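Local structure of Nrps/pks (Streptomyces albus, 4OPF) at residues A[212-217]-A[356-361]; A[219-224]-A[327-332]; A[291-296]-A[391-396]. The protein probably serves as a ketosynthase domain of the oxazolomycin assembly line, handling acyl chains as they pass between modules of a hybrid NRPS/PKS. All blocks are in the same frame, centred on the assembly; numbering follows the deposited sequence.

Interaction 1: residues A[212-217]-A[356-361]; sequences HVFDRR and VPFLSG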
loop_
_atom_site.group_PDB
_atom_site.type_symbol
_atom_site.label_atom_id
_atom_site.label_comp_id
_atom_site.label_asym_id
_atom_site.label_seq_id
_atom_site.Cartn_x
_atom_site.Cartn_y
_atom_site.Cartn_z
ATOM N N HIS A 212 -18.066 -0.077 26.822
ATOM C CA HIS A 212 -19.188 -0.951 26.466
ATOM C C HIS A 212 -19.539 -0.966 24.965
ATOM O O HIS A 212 -19.667 0.087 24.350
ATOM C CB HIS A 212 -20.486 -0.550 27.190
ATOM C CG HIS A 212 -20.298 -0.005 28.567
ATOM N ND1 HIS A 212 -20.558 -0.747 29.700
ATOM C CD2 HIS A 212 -19.942 1.232 28.997
ATOM C CE1 HIS A 212 -20.350 -0.001 30.769
ATOM N NE2 HIS A 212 -19.973 1.204 30.371
ATOM N N VAL A 213 -19.783 -2.159 24.417
ATOM C CA VAL A 213 -20.168 -2.318 23.020
ATOM C C VAL A 213 -21.406 -3.210 22.874
ATOM O O VAL A 213 -21.767 -3.928 23.812
ATOM C CB VAL A 213 -18.953 -2.745 22.134
ATOM C CG1 VAL A 213 -18.383 -4.105 22.524
ATOM C CG2 VAL A 213 -19.324 -2.709 20.669
ATOM N N PHE A 214 -22.088 -3.078 21.718
ATOM C CA PHE A 214 -23.365 -3.799 21.380
ATOM C C PHE A 214 -24.413 -3.725 22.509
ATOM O O PHE A 214 -25.126 -4.691 22.779
ATOM C CB PHE A 214 -23.108 -5.257 20.918
ATOM C CG PHE A 214 -22.241 -5.339 19.711
ATOM C CD1 PHE A 214 -22.611 -4.699 18.533
ATOM C CD2 PHE A 214 -21.025 -6.004 19.747
ATOM C CE1 PHE A 214 -21.788 -4.723 17.406
ATOM C CE2 PHE A 214 -20.203 -6.032 18.623
ATOM C CZ PHE A 214 -20.600 -5.404 17.449
ATOM N N ASP A 215 -24.523 -2.515 23.056
ATOM C CA ASP A 215 -24.955 -2.256 24.420
ATOM C C ASP A 215 -25.300 -0.760 24.564
ATOM O O ASP A 215 -24.585 0.096 24.021
ATOM C CB ASP A 215 -23.770 -2.558 25.345
ATOM C CG ASP A 215 -24.117 -2.436 26.819
ATOM O OD1 ASP A 215 -24.386 -1.324 27.333
ATOM O OD2 ASP A 215 -24.086 -3.474 27.488
ATOM N N ARG A 216 -26.339 -0.431 25.334
ATOM C CA ARG A 216 -26.762 0.987 25.538
ATOM C C ARG A 216 -25.786 1.970 26.246
ATOM O O ARG A 216 -25.933 3.186 26.096
ATOM C CB ARG A 216 -28.088 1.040 26.293
ATOM C CG ARG A 216 -29.281 0.690 25.448
ATOM C CD ARG A 216 -30.536 1.118 26.181
ATOM N NE ARG A 216 -30.933 0.216 27.288
ATOM C CZ ARG A 216 -31.326 0.577 28.529
ATOM N NH1 ARG A 216 -31.410 1.858 28.908
ATOM N NH2 ARG A 216 -31.665 -0.368 29.419
ATOM N N ARG A 217 -24.828 1.478 27.028
ATOM C CA ARG A 217 -23.867 2.378 27.688
ATOM C C ARG A 217 -22.675 2.753 26.791
ATOM O O ARG A 217 -21.821 3.552 27.199
ATOM C CB ARG A 217 -23.383 1.765 29.000
ATOM C CG ARG A 217 -24.482 1.699 30.058
ATOM C CD ARG A 217 -24.150 0.668 31.133
ATOM N NE ARG A 217 -24.239 -0.714 30.638
ATOM C CZ ARG A 217 -23.934 -1.797 31.351
ATOM N NH1 ARG A 217 -23.502 -1.685 32.607
ATOM N NH2 ARG A 217 -24.056 -2.998 30.804
ATOM N N VAL A 356 -13.390 -17.846 23.015
ATOM C CA VAL A 356 -13.223 -17.113 24.235
ATOM C C VAL A 356 -14.458 -16.302 24.620
ATOM O O VAL A 356 -15.320 -16.018 23.792
ATOM C CB VAL A 356 -12.041 -16.202 24.143
ATOM C CG1 VAL A 356 -10.829 -17.005 23.776
ATOM C CG2 VAL A 356 -12.276 -15.069 23.152
ATOM N N PRO A 357 -14.548 -15.946 25.902
ATOM C CA PRO A 357 -15.708 -15.173 26.339
ATOM C C PRO A 357 -15.759 -13.796 25.698
ATOM O O PRO A 357 -14.724 -13.164 25.477
ATOM C CB PRO A 357 -15.494 -14.987 27.849
ATOM C CG PRO A 357 -14.351 -15.815 28.226
ATOM C CD PRO A 357 -13.723 -16.423 27.011
ATOM N N PHE A 358 -16.958 -13.330 25.451
ATOM C CA PHE A 358 -17.211 -11.946 25.168
ATOM C C PHE A 358 -17.626 -11.219 26.444
ATOM O O PHE A 358 -18.511 -11.682 27.178
ATOM C CB PHE A 358 -18.300 -11.839 24.134
ATOM C CG PHE A 358 -18.712 -10.440 23.838
ATOM C CD1 PHE A 358 -17.836 -9.559 23.249
ATOM C CD2 PHE A 358 -19.979 -9.995 24.167
ATOM C CE1 PHE A 358 -18.215 -8.256 22.970
ATOM C CE2 PHE A 358 -20.376 -8.700 23.868
ATOM C CZ PHE A 358 -19.487 -7.821 23.274
ATOM N N LEU A 359 -17.003 -10.072 26.704
ATOM C CA LEU A 359 -17.228 -9.343 27.952
ATOM C C LEU A 359 -18.460 -8.409 27.984
ATOM O O LEU A 359 -19.210 -8.423 28.942
ATOM C CB LEU A 359 -15.951 -8.603 28.371
ATOM C CG LEU A 359 -14.938 -9.420 29.178
ATOM C CD1 LEU A 359 -14.539 -10.692 28.446
ATOM C CD2 LEU A 359 -13.684 -8.594 29.454
ATOM N N SER A 360 -18.715 -7.627 26.957
ATOM C CA SER A 360 -19.808 -6.625 27.000
ATOM C C SER A 360 -21.194 -7.177 26.575
ATOM O O SER A 360 -21.567 -8.283 27.000
ATOM C CB SER A 360 -19.415 -5.388 26.180
ATOM O OG SER A 360 -20.312 -4.325 26.414
ATOM N N GLY A 361 -21.970 -6.410 25.769
ATOM C CA GLY A 361 -23.287 -6.838 25.216
ATOM C C GLY A 361 -24.452 -7.037 26.202
ATOM O O GLY A 361 -25.495 -7.631 25.862
#
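His212 and Ser360 meet first: the CA of His212 lies 3.6 Å from Ser360 OG, while the imidazole leads off to pack over Arg217 CB. Val213 takes part through its backbone in both hydrogen bonds across the contact. Its amide N donates to Ser360 OG (3.0 Å, 155° at the hydrogen), though the serine adopts more than one position and the bond is less certain for it. Its carbonyl takes a longer bond, Gly361 N to Val213 O at 3.2 Å, also less sure because that oxygen is crowded in the model. Val213 CG1, held between the backbone N and carbonyl carbon (chi1 63°), reaches the edge of the Phe358 ring at CZ, 3.9 Å away, and Ser360 CB. Phe214 then brings its own ring edge to the same Phe358 CZ, 4.3 Å from CD2, with Val213 CG2 over one of its faces. Asp215 OD2 comes within 3.8 Å of Gly361 C. This carboxylate forms an Asx turn through Arg217 N to OD1 (2.9 Å, 172°) and a salt bridge to Arg217 whose hydrogen bonds are weak. A serine hydroxyl and a glycine N-H thus meet the polar backbone of Val213 beside packed Val213, Phe214 and Phe358, and Arg217 probably balances the buried aspartate's charge.

Interaction 2: residues A[219-224]-A[327-332]; sequences RGFTPA and VKPNIG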
loop_
_atom_site.group_PDB
_atom_site.type_symbol
_atom_site.label_atom_id
_atom_site.label_comp_id
_atom_site.label_asym_id
_atom_site.label_seq_id
_atom_site.Cartn_x
_atom_site.Cartn_y
_atom_site.Cartn_z
ATOM N N ARG A 219 -19.857 4.193 24.677
ATOM C CA ARG A 219 -19.296 5.557 24.622
ATOM C C ARG A 219 -17.917 5.645 23.898
ATOM O O ARG A 219 -17.180 6.619 24.102
ATOM C CB ARG A 219 -19.115 6.087 26.072
ATOM C CG ARG A 219 -20.133 7.123 26.557
ATOM C CD ARG A 219 -19.499 8.131 27.525
ATOM N NE ARG A 219 -18.606 9.081 26.836
ATOM C CZ ARG A 219 -17.295 9.240 27.054
ATOM N NH1 ARG A 219 -16.647 8.533 27.977
ATOM N NH2 ARG A 219 -16.617 10.136 26.341
ATOM N N GLY A 220 -17.554 4.648 23.079
ATOM C CA GLY A 220 -16.161 4.515 22.600
ATOM C C GLY A 220 -15.241 4.046 23.727
ATOM O O GLY A 220 -15.619 4.069 24.908
ATOM N N PHE A 221 -14.022 3.646 23.382
ATOM C CA PHE A 221 -13.152 2.902 24.320
ATOM C C PHE A 221 -12.004 3.718 24.849
ATOM O O PHE A 221 -11.726 4.789 24.319
ATOM C CB PHE A 221 -12.600 1.672 23.612
ATOM C CG PHE A 221 -13.635 0.651 23.335
ATOM C CD1 PHE A 221 -13.963 -0.301 24.308
ATOM C CD2 PHE A 221 -14.321 0.659 22.126
ATOM C CE1 PHE A 221 -14.949 -1.249 24.067
ATOM C CE2 PHE A 221 -15.302 -0.290 21.863
ATOM C CZ PHE A 221 -15.620 -1.247 22.829
ATOM N N THR A 222 -11.336 3.201 25.882
ATOM C CA THR A 222 -10.024 3.702 26.248
ATOM C C THR A 222 -9.036 3.460 25.071
ATOM O O THR A 222 -8.879 2.332 24.624
ATOM C CB THR A 222 -9.432 3.011 27.503
ATOM O OG1 THR A 222 -10.469 2.654 28.408
ATOM C CG2 THR A 222 -8.406 3.953 28.245
ATOM N N PRO A 223 -8.389 4.520 24.589
ATOM C CA PRO A 223 -7.253 4.284 23.701
ATOM C C PRO A 223 -6.221 3.418 24.411
ATOM O O PRO A 223 -6.059 3.502 25.639
ATOM C CB PRO A 223 -6.706 5.689 23.419
ATOM C CG PRO A 223 -7.859 6.611 23.685
ATOM C CD PRO A 223 -8.576 5.962 24.861
ATOM N N ALA A 224 -5.605 2.541 23.626
ATOM C CA ALA A 224 -4.683 1.560 24.120
ATOM C C ALA A 224 -3.465 1.412 23.183
ATOM O O ALA A 224 -3.474 1.840 22.041
ATOM C CB ALA A 224 -5.379 0.229 24.227
ATOM N N VAL A 327 -12.113 -7.933 21.077
ATOM C CA VAL A 327 -11.054 -7.797 22.062
ATOM C C VAL A 327 -11.131 -6.507 22.812
ATOM O O VAL A 327 -10.407 -6.318 23.796
ATOM C CB VAL A 327 -9.607 -7.812 21.485
ATOM C CG1 VAL A 327 -9.306 -9.146 20.944
ATOM C CG2 VAL A 327 -9.403 -6.825 20.353
ATOM N N LYS A 328 -11.903 -5.566 22.305
ATOM C CA LYS A 328 -11.822 -4.213 22.875
ATOM C C LYS A 328 -12.213 -4.105 24.357
ATOM O O LYS A 328 -11.602 -3.355 25.095
ATOM C CB LYS A 328 -12.640 -3.238 22.060
ATOM C CG LYS A 328 -12.083 -3.065 20.665
ATOM C CD LYS A 328 -12.803 -1.954 19.941
ATOM C CE LYS A 328 -12.451 -2.000 18.468
ATOM N NZ LYS A 328 -13.219 -0.902 17.809
ATOM N N PRO A 329 -13.226 -4.851 24.816
ATOM C CA PRO A 329 -13.481 -4.809 26.261
ATOM C C PRO A 329 -12.323 -5.406 27.077
ATOM O O PRO A 329 -12.180 -5.063 28.231
ATOM C CB PRO A 329 -14.737 -5.665 26.418
ATOM C CG PRO A 329 -15.379 -5.615 25.072
ATOM C CD PRO A 329 -14.213 -5.677 24.120
ATOM N N ASN A 330 -11.481 -6.258 26.483
ATOM C CA ASN A 330 -10.353 -6.832 27.181
ATOM C C ASN A 330 -9.127 -5.903 27.207
ATOM O O ASN A 330 -8.420 -5.872 28.200
ATOM C CB ASN A 330 -9.897 -8.122 26.518
ATOM C CG ASN A 330 -11.015 -9.159 26.360
ATOM O OD1 ASN A 330 -11.857 -9.083 25.444
ATOM N ND2 ASN A 330 -10.984 -10.163 27.199
ATOM N N ILE A 331 -8.824 -5.227 26.101
ATOM C CA ILE A 331 -7.585 -4.451 26.016
ATOM C C ILE A 331 -7.728 -3.003 25.579
ATOM O O ILE A 331 -6.711 -2.326 25.447
ATOM C CB ILE A 331 -6.589 -5.082 25.050
ATOM C CG1 ILE A 331 -7.125 -5.064 23.643
ATOM C CG2 ILE A 331 -6.236 -6.499 25.510
ATOM C CD1 ILE A 331 -6.127 -5.582 22.597
ATOM N N GLY A 332 -8.960 -2.515 25.434
ATOM C CA GLY A 332 -9.249 -1.177 24.899
ATOM C C GLY A 332 -9.153 -1.140 23.379
ATOM O O GLY A 332 -9.209 -2.177 22.742
#
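Lys328 lays its aliphatic chain over one face of the Phe221 ring, the two side chains crossing at about a right angle. CB sits 3.7 Å from the ring centroid of Phe221 and 15° off its normal, a CH-pi contact, and is displaced toward the CE1 and CZ rim. CG, beside the backbone N and anti to the carbonyl carbon (chi1 -65°), starts an extended zigzag that turns the next alternate carbon, CD, back to the ring, where Lys328 CD lies 3.6 Å from Phe221 CE2. Beyond CE the ammonium NZ leaves the phenyl group and donates to the carbonyl oxygens of Asn295 and Ala296, so the charge is held by two backbone acceptors while the methylenes cover the ring. Pro329 adds a looser contact, its CD 4.5 Å from Phe221 CE1. Further along, Ala224 CB is tight against Ile331 O at 3.1 Å, and Thr222 O is 3.5 Å from Gly332 CA. A side chain on Gly332 would run into that carbonyl, and its phi is positive as the chain leaves the helix. With His333, this segment matches the NIGH motif of ketosynthases, whose histidine is catalytic in relatives and probably corresponds to His333 here; His333 also makes backbone bonds with Thr222 and Ala224. The short helix 328-331 lies between helix 24-33, met by Asn330 and Ile331, and helix 338-352, met by Lys328 and Ile331, and 219-224 runs along its side just before strand 226-234.

Interaction 3: residues A[291-296]-A[391-396]; sequences YIETNA and AAVSSF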
loop_
_atom_site.group_PDB
_atom_site.type_symbol
_atom_site.label_atom_id
_atom_site.label_comp_id
_atom_site.label_asym_id
_atom_site.label_seq_id
_atom_site.Cartn_x
_atom_site.Cartn_y
_atom_site.Cartn_z
ATOM N N TYR A 291 -17.283 -17.913 13.749
ATOM C CA TYR A 291 -17.007 -16.836 14.682
ATOM C C TYR A 291 -16.548 -15.599 13.918
ATOM O O TYR A 291 -15.789 -15.718 12.967
ATOM C CB TYR A 291 -15.877 -17.264 15.607
ATOM C CG TYR A 291 -15.529 -16.270 16.697
ATOM C CD1 TYR A 291 -16.207 -16.294 17.884
ATOM C CD2 TYR A 291 -14.536 -15.286 16.522
ATOM C CE1 TYR A 291 -15.929 -15.426 18.906
ATOM C CE2 TYR A 291 -14.260 -14.369 17.544
ATOM C CZ TYR A 291 -14.936 -14.464 18.735
ATOM O OH TYR A 291 -14.700 -13.625 19.812
ATOM N N ILE A 292 -17.013 -14.427 14.324
ATOM C CA ILE A 292 -16.570 -13.163 13.791
ATOM C C ILE A 292 -16.080 -12.263 14.943
ATOM O O ILE A 292 -16.830 -11.961 15.876
ATOM C CB ILE A 292 -17.706 -12.467 13.074
ATOM C CG1 ILE A 292 -18.242 -13.408 11.973
ATOM C CG2 ILE A 292 -17.285 -11.149 12.483
ATOM C CD1 ILE A 292 -19.379 -12.828 11.236
ATOM N N GLU A 293 -14.820 -11.866 14.858
ATOM C CA GLU A 293 -14.290 -10.749 15.615
ATOM C C GLU A 293 -14.779 -9.453 14.922
ATOM O O GLU A 293 -14.272 -9.046 13.883
ATOM C CB GLU A 293 -12.776 -10.833 15.669
ATOM C CG GLU A 293 -12.035 -9.580 16.216
ATOM C CD GLU A 293 -12.137 -9.378 17.726
ATOM O OE1 GLU A 293 -12.620 -10.344 18.412
ATOM O OE2 GLU A 293 -11.741 -8.250 18.233
ATOM N N THR A 294 -15.737 -8.801 15.552
ATOM C CA THR A 294 -16.485 -7.713 14.990
ATOM C C THR A 294 -15.666 -6.417 15.061
ATOM O O THR A 294 -14.722 -6.297 15.820
ATOM C CB THR A 294 -17.795 -7.467 15.781
ATOM O OG1 THR A 294 -17.486 -7.149 17.154
ATOM C CG2 THR A 294 -18.682 -8.682 15.757
ATOM N N ASN A 295 -16.097 -5.433 14.294
ATOM C CA ASN A 295 -15.552 -4.101 14.356
ATOM C C ASN A 295 -15.760 -3.448 15.695
ATOM O O ASN A 295 -14.851 -2.860 16.261
ATOM C CB ASN A 295 -16.167 -3.234 13.300
ATOM C CG ASN A 295 -15.536 -1.867 13.276
ATOM O OD1 ASN A 295 -14.329 -1.741 13.204
ATOM N ND2 ASN A 295 -16.349 -0.839 13.419
ATOM N N ALA A 296 -16.973 -3.538 16.195
ATOM C CA ALA A 296 -17.270 -3.124 17.549
ATOM C C ALA A 296 -16.943 -1.675 17.798
ATOM O O ALA A 296 -16.120 -1.327 18.624
ATOM C CB ALA A 296 -16.560 -4.037 18.547
ATOM N N ALA A 391 -13.156 -18.524 10.882
ATOM C CA ALA A 391 -13.446 -17.286 11.569
ATOM C C ALA A 391 -13.120 -16.069 10.698
ATOM O O ALA A 391 -12.385 -16.160 9.708
ATOM C CB ALA A 391 -12.672 -17.241 12.884
ATOM N N ALA A 392 -13.714 -14.941 11.031
ATOM C CA ALA A 392 -13.500 -13.714 10.293
ATOM C C ALA A 392 -13.237 -12.557 11.252
ATOM O O ALA A 392 -13.540 -12.639 12.467
ATOM C CB ALA A 392 -14.662 -13.387 9.408
ATOM N N VAL A 393 -12.634 -11.500 10.702
ATOM C CA VAL A 393 -12.220 -10.322 11.432
ATOM C C VAL A 393 -12.549 -9.114 10.606
ATOM O O VAL A 393 -12.245 -9.057 9.446
ATOM C CB VAL A 393 -10.725 -10.305 11.690
ATOM C CG1 VAL A 393 -10.371 -9.126 12.611
ATOM C CG2 VAL A 393 -10.278 -11.546 12.411
ATOM N N SER A 394 -13.171 -8.124 11.220
ATOM C CA SER A 394 -13.576 -6.928 10.561
ATOM C C SER A 394 -12.901 -5.741 11.155
ATOM O O SER A 394 -12.730 -5.661 12.369
ATOM C CB SER A 394 -15.053 -6.714 10.771
ATOM O OG SER A 394 -15.778 -7.667 10.017
ATOM N N SER A 395 -12.628 -4.754 10.316
ATOM C CA SER A 395 -12.241 -3.451 10.798
ATOM C C SER A 395 -12.772 -2.365 9.888
ATOM O O SER A 395 -12.401 -2.322 8.730
ATOM C CB SER A 395 -10.703 -3.401 10.847
ATOM O OG SER A 395 -10.307 -2.213 11.478
ATOM N N PHE A 396 -13.651 -1.500 10.400
ATOM C CA PHE A 396 -14.346 -0.512 9.628
ATOM C C PHE A 396 -13.989 0.819 10.270
ATOM O O PHE A 396 -14.414 1.111 11.364
ATOM C CB PHE A 396 -15.830 -0.703 9.691
ATOM C CG PHE A 396 -16.338 -2.075 9.335
ATOM C CD1 PHE A 396 -15.713 -2.895 8.424
ATOM C CD2 PHE A 396 -17.497 -2.510 9.899
ATOM C CE1 PHE A 396 -16.245 -4.118 8.080
ATOM C CE2 PHE A 396 -18.026 -3.722 9.582
ATOM C CZ PHE A 396 -17.415 -4.539 8.683
HETATM O O HOH W 1 -15.309 2.086 13.622
#
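The Asn295 amide and the Phe396 ring cross obliquely, their planes well tilted from one another, with Asn295 CB 3.7 Å from Phe396 CD2. Over the amide stands the backbone N of Phe396, which donates to Asn295 OD1 at 2.9 Å; the bond is nearly straight at hydrogen (174°), but the donor is 72° out of the carbonyl plane. CG anti to the backbone N (chi1 -176°) carries the amide across to this strand. Asn295 ND2 gives a hydrogen bond to a water that in turn donates to Phe396 O, 2.6 Å away. With an alanine here, the N-H of Phe396 would probably be left without its side-chain acceptor, and the water would lose one of its two holds. Strands 291-293 and 390-396 are neighbouring parallel strands of a beta layer in the C-terminal half of the thiolase fold. Asn295 falls where elongating ketosynthases usually carry the histidine of the HGTGT motif, consistent with an altered active site. Ala392 N bonds to Tyr291 O (2.9 Å), Glu293 N to Ala392 O (2.8 Å), and Ser394 N to Glu293 O. Glu293 and Val393 lie side by side on the sheet face that also bears Tyr291, CG to CG1 4.0 Å, and the Glu293 carboxylate forms a salt bridge with Lys345 and accepts from Val327 N. Ile292 and Ala392 take the other face, against Tyr314 of helix 300-314.

How the interactions relate
From the N terminus, the connection between strands 181-188 and 226-234 supplies 212-217 and then 219-224. Interaction 2 closes the shorter loop, from 219-224 to helix 328-331, and lies wholly within the wider loop that interaction 1 closes at 356-361. Interaction 3 starts inside both, at strand 291-293, and ends beyond them at strand 390-396, so it crosses each. All three touch. Val213 CB rests on Phe221 CZ (3.7 Å), Leu359 meets Pro329, and Phe214 CE2 approaches Thr294 OG1. Phe221 CE2 packs 3.5 Å from Ala296 O, joining interaction 2 to interaction 3. Together they tie two loops and a short helix to the parallel strands 291-293 and 390-396.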